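Long-range contacts in thioesterase domain protein YiiD (Shewanella oneidensis, PDB 1T82), which adopts a dimeric hotdog fold and is a putative thioesterase that may have acyltransferase activity: residues I65-T70 with A143-Y149; A62-Y66 with A95-Y99; P107-W113 with L131-F136; F39-L44 with G75-Q80. One frame throughout, in Å; residues are numbered along the deposited sequence.

Contact 1. Residues I65-T70 with A143-Y149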
loop_
_atom_site.group_PDB
_atom_site.type_symbol
_atom_site.label_atom_id
_atom_site.label_comp_id
_atom_site.label_asym_id
_atom_site.label_seq_id
_atom_site.Cartn_x
_atom_site.Cartn_y
_atom_site.Cartn_z
ATOM N N ILE B 65 5.415 2.980 -1.654
ATOM C CA ILE B 65 6.088 3.019 -0.363
ATOM C C ILE B 65 5.424 1.989 0.556
ATOM O O ILE B 65 6.093 1.146 1.143
ATOM C CB ILE B 65 5.990 4.434 0.269
ATOM C CG1 ILE B 65 6.836 5.421 -0.542
ATOM C CG2 ILE B 65 6.462 4.399 1.723
ATOM C CD1 ILE B 65 6.762 6.852 -0.041
ATOM N N TYR B 66 4.100 2.053 0.662
ATOM C CA TYR B 66 3.361 1.119 1.505
ATOM C C TYR B 66 3.568 -0.324 1.066
ATOM O O TYR B 66 3.831 -1.213 1.883
ATOM C CB TYR B 66 1.863 1.414 1.463
ATOM C CG TYR B 66 1.032 0.413 2.241
ATOM C CD1 TYR B 66 0.749 0.610 3.596
ATOM C CD2 TYR B 66 0.536 -0.742 1.624
ATOM C CE1 TYR B 66 -0.012 -0.313 4.310
ATOM C CE2 TYR B 66 -0.220 -1.670 2.338
ATOM C CZ TYR B 66 -0.490 -1.446 3.674
ATOM O OH TYR B 66 -1.259 -2.344 4.377
ATOM N N THR B 67 3.445 -0.565 -0.234
ATOM C CA THR B 67 3.591 -1.918 -0.739
ATOM C C THR B 67 4.949 -2.532 -0.447
ATOM O O THR B 67 5.026 -3.680 -0.018
ATOM C CB THR B 67 3.314 -1.981 -2.249
ATOM O OG1 THR B 67 1.955 -1.593 -2.493
ATOM C CG2 THR B 67 3.532 -3.399 -2.766
ATOM N N ILE B 68 6.026 -1.783 -0.665
ATOM C CA ILE B 68 7.337 -2.352 -0.391
ATOM C C ILE B 68 7.497 -2.631 1.103
ATOM O O ILE B 68 8.102 -3.629 1.487
ATOM C CB ILE B 68 8.496 -1.437 -0.908
ATOM C CG1 ILE B 68 9.849 -2.086 -0.619
ATOM C CG2 ILE B 68 8.428 -0.071 -0.267
ATOM C CD1 ILE B 68 11.003 -1.417 -1.351
HETATM N N MSE B 69 6.941 -1.768 1.946
HETATM C CA MSE B 69 7.053 -1.983 3.382
HETATM C C MSE B 69 6.243 -3.197 3.818
HETATM O O MSE B 69 6.712 -3.995 4.618
HETATM C CB MSE B 69 6.613 -0.729 4.144
HETATM C CG MSE B 69 7.526 0.450 3.856
HETATM SE SE MSE B 69 7.056 2.111 4.712
HETATM C CE MSE B 69 8.191 1.999 6.273
ATOM N N THR B 70 5.037 -3.355 3.286
ATOM C CA THR B 70 4.249 -4.508 3.676
ATOM C C THR B 70 4.878 -5.810 3.172
ATOM O O THR B 70 4.814 -6.825 3.859
ATOM C CB THR B 70 2.788 -4.408 3.201
ATOM O OG1 THR B 70 2.037 -5.473 3.800
ATOM C CG2 THR B 70 2.702 -4.511 1.691
ATOM N N ALA B 143 9.678 7.088 6.122
ATOM C CA ALA B 143 8.369 6.492 6.375
ATOM C C ALA B 143 8.442 5.431 7.470
ATOM O O ALA B 143 9.449 4.733 7.610
ATOM C CB ALA B 143 7.785 5.899 5.085
ATOM N N GLN B 144 7.359 5.333 8.241
ATOM C CA GLN B 144 7.243 4.398 9.361
ATOM C C GLN B 144 6.019 3.504 9.175
ATOM O O GLN B 144 4.932 3.983 8.851
ATOM C CB GLN B 144 7.116 5.179 10.672
ATOM C CG GLN B 144 7.257 4.338 11.925
ATOM C CD GLN B 144 8.645 3.739 12.070
ATOM O OE1 GLN B 144 9.638 4.459 12.201
ATOM N NE2 GLN B 144 8.722 2.415 12.040
ATOM N N PHE B 145 6.201 2.211 9.420
ATOM C CA PHE B 145 5.141 1.227 9.235
ATOM C C PHE B 145 5.021 0.263 10.412
ATOM O O PHE B 145 6.016 -0.217 10.947
ATOM C CB PHE B 145 5.438 0.464 7.937
ATOM C CG PHE B 145 4.506 -0.690 7.649
ATOM C CD1 PHE B 145 4.720 -1.941 8.221
ATOM C CD2 PHE B 145 3.473 -0.542 6.728
ATOM C CE1 PHE B 145 3.921 -3.038 7.873
ATOM C CE2 PHE B 145 2.671 -1.626 6.374
ATOM C CZ PHE B 145 2.898 -2.878 6.946
ATOM N N ASP B 146 3.784 0.002 10.817
ATOM C CA ASP B 146 3.505 -0.925 11.896
ATOM C C ASP B 146 2.448 -1.872 11.366
ATOM O O ASP B 146 1.365 -1.447 10.971
ATOM C CB ASP B 146 3.008 -0.172 13.130
ATOM C CG ASP B 146 4.137 0.528 13.865
ATOM O OD1 ASP B 146 5.006 -0.181 14.413
ATOM O OD2 ASP B 146 4.164 1.776 13.885
ATOM N N GLY B 147 2.773 -3.157 11.327
ATOM C CA GLY B 147 1.823 -4.115 10.812
ATOM C C GLY B 147 1.632 -5.334 11.682
ATOM O O GLY B 147 2.568 -5.828 12.310
ATOM N N LEU B 148 0.398 -5.809 11.736
ATOM C CA LEU B 148 0.088 -7.003 12.505
ATOM C C LEU B 148 -0.155 -8.105 11.486
ATOM O O LEU B 148 -1.109 -8.036 10.714
ATOM C CB LEU B 148 -1.172 -6.795 13.351
ATOM C CG LEU B 148 -1.664 -8.036 14.104
ATOM C CD1 LEU B 148 -0.585 -8.520 15.054
ATOM C CD2 LEU B 148 -2.943 -7.707 14.863
ATOM N N TYR B 149 0.717 -9.107 11.467
ATOM C CA TYR B 149 0.560 -10.210 10.527
ATOM C C TYR B 149 0.027 -11.430 11.259
ATOM O O TYR B 149 0.353 -11.656 12.421
ATOM C CB TYR B 149 1.897 -10.566 9.860
ATOM C CG TYR B 149 2.459 -9.477 8.976
ATOM C CD1 TYR B 149 3.115 -8.376 9.523
ATOM C CD2 TYR B 149 2.305 -9.530 7.591
ATOM C CE1 TYR B 149 3.603 -7.352 8.715
ATOM C CE2 TYR B 149 2.790 -8.510 6.772
ATOM C CZ TYR B 149 3.435 -7.423 7.342
ATOM O OH TYR B 149 3.899 -6.400 6.541
#
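Phe145 of strand 140-152 stands between Met69 and Tyr66 of helix 62-84. Its CG lies anti to the backbone N (chi1 175°), which sends the ring down from the sheet onto the helix. The ring edge meets the face of Tyr66 in an offset edge-to-face pair. The planes are 63° apart, and Phe145 CE2 comes 3.6 Å from Tyr66 CE1. The backbone of the helix at Met69 and Thr70 lies over one face of the Phe145 ring.

Met69 is a selenomethionine. Its chain bends at the last torsion and slides past Phe145 in the opposite direction. Met69 CE reaches 3.6 Å from Phe145 CB, and Met69 SE sits 3.9 Å from Ala143 CB. Ile65 CG2 touches the same Ala143 methyl. This end is the tight part, and it is buried.

At Thr70 the contact changes from packing to a polar link. Gly147 offers no side chain, and the next link is Tyr149. Tyr149 OH donates to Thr70 O at 2.9 Å, in the carbonyl plane and on a lone pair. A phenylalanine in place of Tyr149 would probably leave that carbonyl without this donor and the ring freer to shift. The looser side is the outer face of the strand. There Gln144 points away from the helix and is partly exposed, and Gln144 OE1 accepts from Gln134 NE2.

Across this contact the helix meets the sheet mainly through apolar and aromatic packing, with a single hydrogen bond, from Tyr149 OH to Thr70 O.

Contact 2. Residues A62-Y66 with A95-Y99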
loop_
_atom_site.group_PDB
_atom_site.type_symbol
_atom_site.label_atom_id
_atom_site.label_comp_id
_atom_site.label_asym_id
_atom_site.label_seq_id
_atom_site.Cartn_x
_atom_site.Cartn_y
_atom_site.Cartn_z
ATOM N N ALA B 62 3.092 7.056 -2.781
ATOM C CA ALA B 62 2.641 6.583 -1.475
ATOM C C ALA B 62 2.232 5.111 -1.477
ATOM O O ALA B 62 2.478 4.387 -0.513
ATOM C CB ALA B 62 1.480 7.449 -0.982
ATOM N N GLY B 63 1.609 4.672 -2.563
ATOM C CA GLY B 63 1.185 3.287 -2.657
ATOM C C GLY B 63 2.361 2.338 -2.782
ATOM O O GLY B 63 2.336 1.235 -2.246
ATOM N N SER B 64 3.395 2.759 -3.502
ATOM C CA SER B 64 4.570 1.921 -3.667
ATOM C C SER B 64 5.320 1.848 -2.347
ATOM O O SER B 64 5.801 0.784 -1.962
ATOM C CB SER B 64 5.483 2.473 -4.766
ATOM O OG SER B 64 4.848 2.388 -6.034
ATOM N N ILE B 65 5.415 2.980 -1.654
ATOM C CA ILE B 65 6.088 3.019 -0.363
ATOM C C ILE B 65 5.424 1.989 0.556
ATOM O O ILE B 65 6.093 1.146 1.143
ATOM C CB ILE B 65 5.990 4.434 0.269
ATOM C CG1 ILE B 65 6.836 5.421 -0.542
ATOM C CG2 ILE B 65 6.462 4.399 1.723
ATOM C CD1 ILE B 65 6.762 6.852 -0.041
ATOM N N TYR B 66 4.100 2.053 0.662
ATOM C CA TYR B 66 3.361 1.119 1.505
ATOM C C TYR B 66 3.568 -0.324 1.066
ATOM O O TYR B 66 3.831 -1.213 1.883
ATOM C CB TYR B 66 1.863 1.414 1.463
ATOM C CG TYR B 66 1.032 0.413 2.241
ATOM C CD1 TYR B 66 0.749 0.610 3.596
ATOM C CD2 TYR B 66 0.536 -0.742 1.624
ATOM C CE1 TYR B 66 -0.012 -0.313 4.310
ATOM C CE2 TYR B 66 -0.220 -1.670 2.338
ATOM C CZ TYR B 66 -0.490 -1.446 3.674
ATOM O OH TYR B 66 -1.259 -2.344 4.377
ATOM N N ALA B 95 -2.588 -2.393 9.530
ATOM C CA ALA B 95 -1.340 -1.673 9.449
ATOM C C ALA B 95 -1.548 -0.179 9.546
ATOM O O ALA B 95 -2.612 0.342 9.215
ATOM C CB ALA B 95 -0.630 -2.019 8.150
ATOM N N HIS B 96 -0.512 0.496 10.021
ATOM C CA HIS B 96 -0.518 1.939 10.154
ATOM C C HIS B 96 0.759 2.436 9.498
ATOM O O HIS B 96 1.835 1.886 9.730
ATOM C CB HIS B 96 -0.537 2.333 11.629
ATOM C CG HIS B 96 -0.442 3.807 11.856
ATOM N ND1 HIS B 96 -1.267 4.709 11.221
ATOM C CD2 HIS B 96 0.377 4.538 12.649
ATOM C CE1 HIS B 96 -0.960 5.933 11.610
ATOM N NE2 HIS B 96 0.035 5.858 12.477
ATOM N N ILE B 97 0.647 3.469 8.671
ATOM C CA ILE B 97 1.827 4.011 8.003
ATOM C C ILE B 97 1.849 5.529 8.107
ATOM O O ILE B 97 0.814 6.185 7.996
ATOM C CB ILE B 97 1.874 3.585 6.504
ATOM C CG1 ILE B 97 3.149 4.120 5.841
ATOM C CG2 ILE B 97 0.639 4.101 5.775
ATOM C CD1 ILE B 97 3.437 3.519 4.466
ATOM N N ARG B 98 3.034 6.081 8.352
ATOM C CA ARG B 98 3.203 7.522 8.443
ATOM C C ARG B 98 4.262 7.918 7.427
ATOM O O ARG B 98 5.328 7.307 7.362
ATOM C CB ARG B 98 3.659 7.937 9.845
ATOM C CG ARG B 98 2.752 7.449 10.964
ATOM C CD ARG B 98 3.155 8.043 12.309
ATOM N NE ARG B 98 2.804 9.457 12.398
ATOM C CZ ARG B 98 1.567 9.909 12.580
ATOM N NH1 ARG B 98 1.340 11.217 12.641
ATOM N NH2 ARG B 98 0.558 9.057 12.719
ATOM N N TYR B 99 3.957 8.928 6.622
ATOM C CA TYR B 99 4.896 9.409 5.622
ATOM C C TYR B 99 5.557 10.662 6.185
ATOM O O TYR B 99 4.899 11.680 6.398
ATOM C CB TYR B 99 4.163 9.722 4.317
ATOM C CG TYR B 99 3.456 8.528 3.709
ATOM C CD1 TYR B 99 2.154 8.193 4.084
ATOM C CD2 TYR B 99 4.083 7.746 2.742
ATOM C CE1 TYR B 99 1.491 7.109 3.499
ATOM C CE2 TYR B 99 3.439 6.664 2.161
ATOM C CZ TYR B 99 2.147 6.352 2.536
ATOM O OH TYR B 99 1.511 5.292 1.945
#
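Tyr99 lays its ring beside Ala62 and Ile65 at the start of helix 62-84. Its CG lies anti to the carbonyl carbon (chi1 -60°), and the ring points from the strand to the helix. Ala62 CB packs 3.7 Å from Tyr99 CZ. Ile65 CG2 comes 3.8 Å from Tyr99 CE2, while Ile65 CD1 meets the ring at its edge.

The hydroxyl has two polar links. Tyr99 OH donates to Ala62 O at 2.8 Å, from 48° above the carbonyl plane. It is also hydrogen-bonded to Tyr66 OH of the second subunit. The helical N-H of Tyr66 reaches Ala62 O from the opposite face, so two donors grip that oxygen. A leucine in place of Tyr99 would probably deprive Ala62 O of its side-chain donor, lose the bond to the second subunit and open a gap beside Ile65.

Further along the strand, Ile97 CD1 packs 3.8 Å from Tyr66 CA, and both it and the Ala95 methyl lie near the Tyr66 ring plane, at the edge. Tyr66 OH in turn bonds to Tyr99 of the second subunit, and the Tyr66 rings of the two subunits stack.

Residues 95-98 also pair with an antiparallel strand of the second subunit, and the sheet runs on across the interface. A long helix packed on such a continuous sheet is the hallmark of the hotdog dimer.

Contact 3. Residues P107-W113 with L131-F136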
loop_
_atom_site.group_PDB
_atom_site.type_symbol
_atom_site.label_atom_id
_atom_site.label_comp_id
_atom_site.label_asym_id
_atom_site.label_seq_id
_atom_site.Cartn_x
_atom_site.Cartn_y
_atom_site.Cartn_z
ATOM N N PRO B 107 15.130 3.416 -1.955
ATOM C CA PRO B 107 15.235 3.386 -0.495
ATOM C C PRO B 107 15.706 2.081 0.126
ATOM O O PRO B 107 15.811 1.049 -0.540
ATOM C CB PRO B 107 13.818 3.721 -0.057
ATOM C CG PRO B 107 13.006 2.962 -1.067
ATOM C CD PRO B 107 13.727 3.249 -2.386
ATOM N N GLU B 108 16.009 2.148 1.416
ATOM C CA GLU B 108 16.406 0.969 2.167
ATOM C C GLU B 108 15.263 0.735 3.137
ATOM O O GLU B 108 14.995 1.562 4.010
ATOM C CB GLU B 108 17.713 1.207 2.921
ATOM C CG GLU B 108 18.930 1.190 2.019
ATOM C CD GLU B 108 20.216 1.328 2.794
ATOM O OE1 GLU B 108 20.453 2.413 3.363
ATOM O OE2 GLU B 108 20.986 0.345 2.840
ATOM N N VAL B 109 14.569 -0.382 2.949
ATOM C CA VAL B 109 13.442 -0.736 3.797
ATOM C C VAL B 109 13.924 -1.841 4.717
ATOM O O VAL B 109 14.327 -2.919 4.266
ATOM C CB VAL B 109 12.251 -1.236 2.964
ATOM C CG1 VAL B 109 11.031 -1.390 3.851
ATOM C CG2 VAL B 109 11.978 -0.262 1.837
ATOM N N LYS B 110 13.875 -1.561 6.015
ATOM C CA LYS B 110 14.369 -2.496 7.009
ATOM C C LYS B 110 13.375 -2.949 8.066
ATOM O O LYS B 110 12.501 -2.195 8.488
ATOM C CB LYS B 110 15.573 -1.870 7.716
ATOM C CG LYS B 110 16.647 -1.351 6.773
ATOM C CD LYS B 110 17.767 -0.660 7.548
ATOM C CE LYS B 110 18.845 -0.120 6.615
ATOM N NZ LYS B 110 19.958 0.538 7.364
ATOM N N VAL B 111 13.531 -4.200 8.489
ATOM C CA VAL B 111 12.706 -4.773 9.544
ATOM C C VAL B 111 13.599 -5.694 10.374
ATOM O O VAL B 111 14.418 -6.442 9.831
ATOM C CB VAL B 111 11.489 -5.567 8.979
ATOM C CG1 VAL B 111 11.957 -6.740 8.131
ATOM C CG2 VAL B 111 10.608 -6.047 10.126
ATOM N N ARG B 112 13.462 -5.600 11.693
ATOM C CA ARG B 112 14.241 -6.416 12.618
ATOM C C ARG B 112 13.304 -7.373 13.337
ATOM O O ARG B 112 12.252 -6.972 13.825
ATOM C CB ARG B 112 14.968 -5.531 13.640
ATOM C CG ARG B 112 15.825 -6.319 14.635
ATOM C CD ARG B 112 16.724 -5.409 15.474
ATOM N NE ARG B 112 17.746 -4.739 14.674
ATOM C CZ ARG B 112 18.773 -5.353 14.094
ATOM N NH1 ARG B 112 18.930 -6.664 14.217
ATOM N NH2 ARG B 112 19.650 -4.650 13.387
ATOM N N TRP B 113 13.689 -8.642 13.396
ATOM C CA TRP B 113 12.879 -9.661 14.043
ATOM C C TRP B 113 12.810 -9.450 15.560
ATOM O O TRP B 113 13.840 -9.348 16.226
ATOM C CB TRP B 113 13.462 -11.043 13.730
ATOM C CG TRP B 113 12.624 -12.182 14.208
ATOM C CD1 TRP B 113 12.990 -13.152 15.103
ATOM C CD2 TRP B 113 11.285 -12.490 13.808
ATOM N NE1 TRP B 113 11.963 -14.042 15.283
ATOM C CE2 TRP B 113 10.902 -13.660 14.502
ATOM C CE3 TRP B 113 10.370 -11.891 12.930
ATOM C CZ2 TRP B 113 9.641 -14.245 14.346
ATOM C CZ3 TRP B 113 9.114 -12.474 12.774
ATOM C CH2 TRP B 113 8.762 -13.642 13.481
ATOM N N LEU B 131 5.129 -6.471 13.500
ATOM C CA LEU B 131 6.411 -6.015 12.987
ATOM C C LEU B 131 6.451 -4.523 12.711
ATOM O O LEU B 131 5.437 -3.899 12.391
ATOM C CB LEU B 131 6.768 -6.752 11.693
ATOM C CG LEU B 131 6.978 -8.262 11.756
ATOM C CD1 LEU B 131 7.321 -8.789 10.367
ATOM C CD2 LEU B 131 8.106 -8.576 12.729
ATOM N N GLU B 132 7.644 -3.962 12.832
ATOM C CA GLU B 132 7.855 -2.551 12.566
ATOM C C GLU B 132 8.796 -2.469 11.377
ATOM O O GLU B 132 9.869 -3.066 11.392
ATOM C CB GLU B 132 8.499 -1.876 13.769
ATOM C CG GLU B 132 8.725 -0.397 13.586
ATOM C CD GLU B 132 9.282 0.246 14.836
ATOM O OE1 GLU B 132 10.467 0.005 15.146
ATOM O OE2 GLU B 132 8.525 0.971 15.511
ATOM N N VAL B 133 8.392 -1.737 10.346
ATOM C CA VAL B 133 9.224 -1.585 9.164
ATOM C C VAL B 133 9.556 -0.110 9.006
ATOM O O VAL B 133 8.694 0.744 9.204
ATOM C CB VAL B 133 8.491 -2.074 7.893
ATOM C CG1 VAL B 133 9.412 -1.952 6.687
ATOM C CG2 VAL B 133 8.033 -3.516 8.068
ATOM N N GLN B 134 10.809 0.193 8.675
ATOM C CA GLN B 134 11.220 1.580 8.485
ATOM C C GLN B 134 11.809 1.758 7.097
ATOM O O GLN B 134 12.491 0.874 6.590
ATOM C CB GLN B 134 12.261 1.985 9.528
ATOM C CG GLN B 134 11.747 1.984 10.952
ATOM C CD GLN B 134 12.730 2.626 11.906
ATOM O OE1 GLN B 134 13.880 2.203 12.008
ATOM N NE2 GLN B 134 12.278 3.650 12.614
ATOM N N LEU B 135 11.544 2.905 6.482
ATOM C CA LEU B 135 12.069 3.178 5.154
ATOM C C LEU B 135 13.001 4.380 5.207
ATOM O O LEU B 135 12.626 5.453 5.684
ATOM C CB LEU B 135 10.915 3.427 4.175
ATOM C CG LEU B 135 11.274 3.654 2.701
ATOM C CD1 LEU B 135 10.130 3.168 1.817
ATOM C CD2 LEU B 135 11.566 5.125 2.455
ATOM N N PHE B 136 14.221 4.182 4.725
ATOM C CA PHE B 136 15.229 5.233 4.708
ATOM C C PHE B 136 15.653 5.569 3.285
ATOM O O PHE B 136 15.618 4.715 2.399
ATOM C CB PHE B 136 16.479 4.795 5.481
ATOM C CG PHE B 136 16.214 4.409 6.908
ATOM C CD1 PHE B 136 15.771 3.129 7.229
ATOM C CD2 PHE B 136 16.403 5.331 7.934
ATOM C CE1 PHE B 136 15.518 2.773 8.550
ATOM C CE2 PHE B 136 16.152 4.983 9.261
ATOM C CZ PHE B 136 15.708 3.703 9.567
HETATM O O HOH W 1 12.126 -3.238 12.708
HETATM O O HOH W 2 9.777 -5.487 14.091
#
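Glu108 and Phe136 form a hydrogen-bonded antiparallel pair in which each backbone N-H finds the other's carbonyl. Glu108 N to Phe136 O and Phe136 N to Glu108 O are both 2.8 Å. Lys110 and Gln134 repeat the pattern. Lys110 N reaches Gln134 O at 2.9 Å, nearly along the C=O axis, and Gln134 N returns a bond to Lys110 O. All four bonds are close to straight.

Beyond Val111 the strands separate, and water takes over. One water accepts from Arg112 N and donates to Glu132 O. A second accepts from Glu132 N and donates to Arg112 O. The four polar atoms of this pair are therefore satisfied without direct contact. Each strand is also paired on its other side. Val109 and Val111 bond by their backbones to Val46 and Leu44, and Leu131 and Val133 to Gly147 and Phe145.

Val109, Val111, Val133 and Leu135 share the face toward helix 62-84. Val109 CG1 and Val133 CG1, both anti to the backbone N (chi1 -171° and -178°), are thereby turned to meet at 3.3 Å, tighter than usual. Val109 CG2 rests 3.9 Å from Leu135 CD1.

Glu108, Lys110, Gln134 and Phe136 occupy the other, partly exposed face. Gln134 NE2 is bonded to Gln144 on the next strand.

The join is thus directly hydrogen-bonded at the Glu108 end and water-bridged at the Arg112 end, with an apolar face turned to helix 62-84.

Contact 4. Residues F39-L44 with G75-Q80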
loop_
_atom_site.group_PDB
_atom_site.type_symbol
_atom_site.label_atom_id
_atom_site.label_comp_id
_atom_site.label_asym_id
_atom_site.label_seq_id
_atom_site.Cartn_x
_atom_site.Cartn_y
_atom_site.Cartn_z
ATOM N N PHE B 39 19.973 -10.193 4.528
ATOM C CA PHE B 39 19.324 -10.728 5.718
ATOM C C PHE B 39 20.397 -11.279 6.646
ATOM O O PHE B 39 20.883 -12.395 6.458
ATOM C CB PHE B 39 18.331 -11.833 5.341
ATOM C CG PHE B 39 17.653 -12.475 6.526
ATOM C CD1 PHE B 39 17.055 -11.697 7.513
ATOM C CD2 PHE B 39 17.609 -13.860 6.650
ATOM C CE1 PHE B 39 16.423 -12.288 8.606
ATOM C CE2 PHE B 39 16.980 -14.463 7.737
ATOM C CZ PHE B 39 16.386 -13.675 8.719
ATOM N N THR B 40 20.774 -10.483 7.641
ATOM C CA THR B 40 21.793 -10.897 8.598
ATOM C C THR B 40 21.541 -10.291 9.970
ATOM O O THR B 40 20.996 -9.193 10.084
ATOM C CB THR B 40 23.204 -10.485 8.130
ATOM O OG1 THR B 40 24.171 -10.890 9.106
ATOM C CG2 THR B 40 23.284 -8.980 7.939
ATOM N N ASP B 41 21.943 -11.013 11.012
ATOM C CA ASP B 41 21.764 -10.550 12.382
ATOM C C ASP B 41 20.320 -10.202 12.711
ATOM O O ASP B 41 20.062 -9.286 13.488
ATOM C CB ASP B 41 22.646 -9.330 12.651
ATOM C CG ASP B 41 24.049 -9.709 13.063
ATOM O OD1 ASP B 41 24.725 -10.434 12.298
ATOM O OD2 ASP B 41 24.476 -9.281 14.158
ATOM N N GLY B 42 19.383 -10.930 12.110
ATOM C CA GLY B 42 17.979 -10.692 12.377
ATOM C C GLY B 42 17.356 -9.493 11.689
ATOM O O GLY B 42 16.225 -9.126 12.002
ATOM N N GLU B 43 18.074 -8.882 10.752
ATOM C CA GLU B 43 17.542 -7.724 10.040
ATOM C C GLU B 43 17.409 -7.979 8.547
ATOM O O GLU B 43 18.365 -8.389 7.889
ATOM C CB GLU B 43 18.433 -6.497 10.257
ATOM C CG GLU B 43 17.891 -5.234 9.600
ATOM C CD GLU B 43 18.756 -4.017 9.867
ATOM O OE1 GLU B 43 19.929 -4.022 9.452
ATOM O OE2 GLU B 43 18.257 -3.063 10.491
ATOM N N LEU B 44 16.212 -7.747 8.019
ATOM C CA LEU B 44 15.961 -7.916 6.593
ATOM C C LEU B 44 15.929 -6.534 5.949
ATOM O O LEU B 44 15.254 -5.625 6.438
ATOM C CB LEU B 44 14.620 -8.625 6.352
ATOM C CG LEU B 44 14.126 -8.651 4.901
ATOM C CD1 LEU B 44 15.092 -9.467 4.048
ATOM C CD2 LEU B 44 12.720 -9.244 4.825
ATOM N N GLY B 75 7.781 -10.647 4.108
ATOM C CA GLY B 75 8.988 -11.403 3.814
ATOM C C GLY B 75 9.738 -11.853 5.050
ATOM O O GLY B 75 10.318 -12.942 5.070
HETATM N N MSE B 76 9.739 -11.021 6.086
HETATM C CA MSE B 76 10.425 -11.390 7.315
HETATM C C MSE B 76 9.722 -12.573 7.974
HETATM O O MSE B 76 10.380 -13.503 8.435
HETATM C CB MSE B 76 10.485 -10.212 8.292
HETATM C CG MSE B 76 11.139 -10.569 9.626
HETATM SE SE MSE B 76 12.924 -11.304 9.430
HETATM C CE MSE B 76 13.941 -9.701 9.810
ATOM N N VAL B 77 8.391 -12.544 8.023
ATOM C CA VAL B 77 7.671 -13.656 8.634
ATOM C C VAL B 77 7.944 -14.919 7.831
ATOM O O VAL B 77 8.182 -15.989 8.395
ATOM C CB VAL B 77 6.147 -13.425 8.665
ATOM C CG1 VAL B 77 5.465 -14.596 9.379
ATOM C CG2 VAL B 77 5.833 -12.118 9.373
ATOM N N TRP B 78 7.905 -14.784 6.511
ATOM C CA TRP B 78 8.155 -15.908 5.614
ATOM C C TRP B 78 9.532 -16.513 5.892
ATOM O O TRP B 78 9.670 -17.731 6.018
ATOM C CB TRP B 78 8.079 -15.428 4.162
ATOM C CG TRP B 78 8.222 -16.508 3.141
ATOM C CD1 TRP B 78 7.229 -17.290 2.630
ATOM C CD2 TRP B 78 9.429 -16.908 2.483
ATOM N NE1 TRP B 78 7.742 -18.151 1.685
ATOM C CE2 TRP B 78 9.090 -17.937 1.577
ATOM C CE3 TRP B 78 10.763 -16.495 2.571
ATOM C CZ2 TRP B 78 10.041 -18.558 0.761
ATOM C CZ3 TRP B 78 11.709 -17.113 1.761
ATOM C CH2 TRP B 78 11.341 -18.132 0.869
ATOM N N LEU B 79 10.546 -15.659 5.990
ATOM C CA LEU B 79 11.911 -16.109 6.253
ATOM C C LEU B 79 12.020 -16.867 7.561
ATOM O O LEU B 79 12.649 -17.924 7.622
ATOM C CB LEU B 79 12.868 -14.914 6.284
ATOM C CG LEU B 79 13.255 -14.308 4.931
ATOM C CD1 LEU B 79 13.921 -12.961 5.140
ATOM C CD2 LEU B 79 14.188 -15.261 4.194
ATOM N N GLN B 80 11.412 -16.328 8.613
ATOM C CA GLN B 80 11.466 -16.982 9.913
ATOM C C GLN B 80 10.783 -18.346 9.854
ATOM O O GLN B 80 11.228 -19.293 10.502
ATOM C CB GLN B 80 10.819 -16.097 10.980
ATOM C CG GLN B 80 11.575 -14.794 11.259
ATOM C CD GLN B 80 13.008 -15.016 11.717
ATOM O OE1 GLN B 80 13.319 -16.023 12.356
ATOM N NE2 GLN B 80 13.885 -14.066 11.409
#
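Phe39 CG lies anti to the backbone N (chi1 178°), and Leu79 CG anti to the carbonyl carbon (chi1 -76°), which brings the two side chains together from opposite directions. Leu79 CD1 sits over the centre of the Phe39 ring, 9° off its normal, in a CH-pi contact. Leu79 CD1 also meets Leu44 CD1 at 3.8 Å.

Selenomethionine Met76 is bent at its second and third torsions. Met76 SE comes 3.7 Å from Phe39 CE1, oblique to the ring, a Met-aromatic contact. Its methyl CE continues to the backbone of the hairpin at Gly42 and Leu44. Met76 CE is 3.2 Å from Gly42 O and 3.7 Å from Leu44 CB. At the ring edge, Gln80 NE2 lies 3.7 Å from Phe39 CZ, the amide plane steeply inclined to the ring.

No hydrogen bond crosses the contact. The hairpin keeps its own shape through a type I' turn from Thr40 to Glu43, with Thr40 and Glu43 paired by backbone bonds. Leu15 of helix 12-25 also touches Phe39, and Trp113 touches Met76 and Gln80.

This is a tight beta hairpin at the sheet margin, closed over the later turns of the central helix. Such a sheet wrapped round a long helix is typical of the hotdog fold.

In the fold
Contacts 1, 2 and 4 all use helix 62-84 and lay it on the same antiparallel sheet. Contacts 1 and 2 are buried, share Ile65 and Tyr66, and lie side by side on neighbouring strands. Both reach the second subunit, and each adds a tyrosine hydroxyl to a helix carbonyl. Contacts 3 and 4 are partly buried. Contact 4 lies farther along the helix, about 20 Å between centres from contact 2, and is held without hydrogen bonds across it. Contact 3 differs in kind. It joins strand to strand by backbone bonds and water, and no other chain touches it. Its strands connect the hairpin of contact 4 to the strand of contact 1.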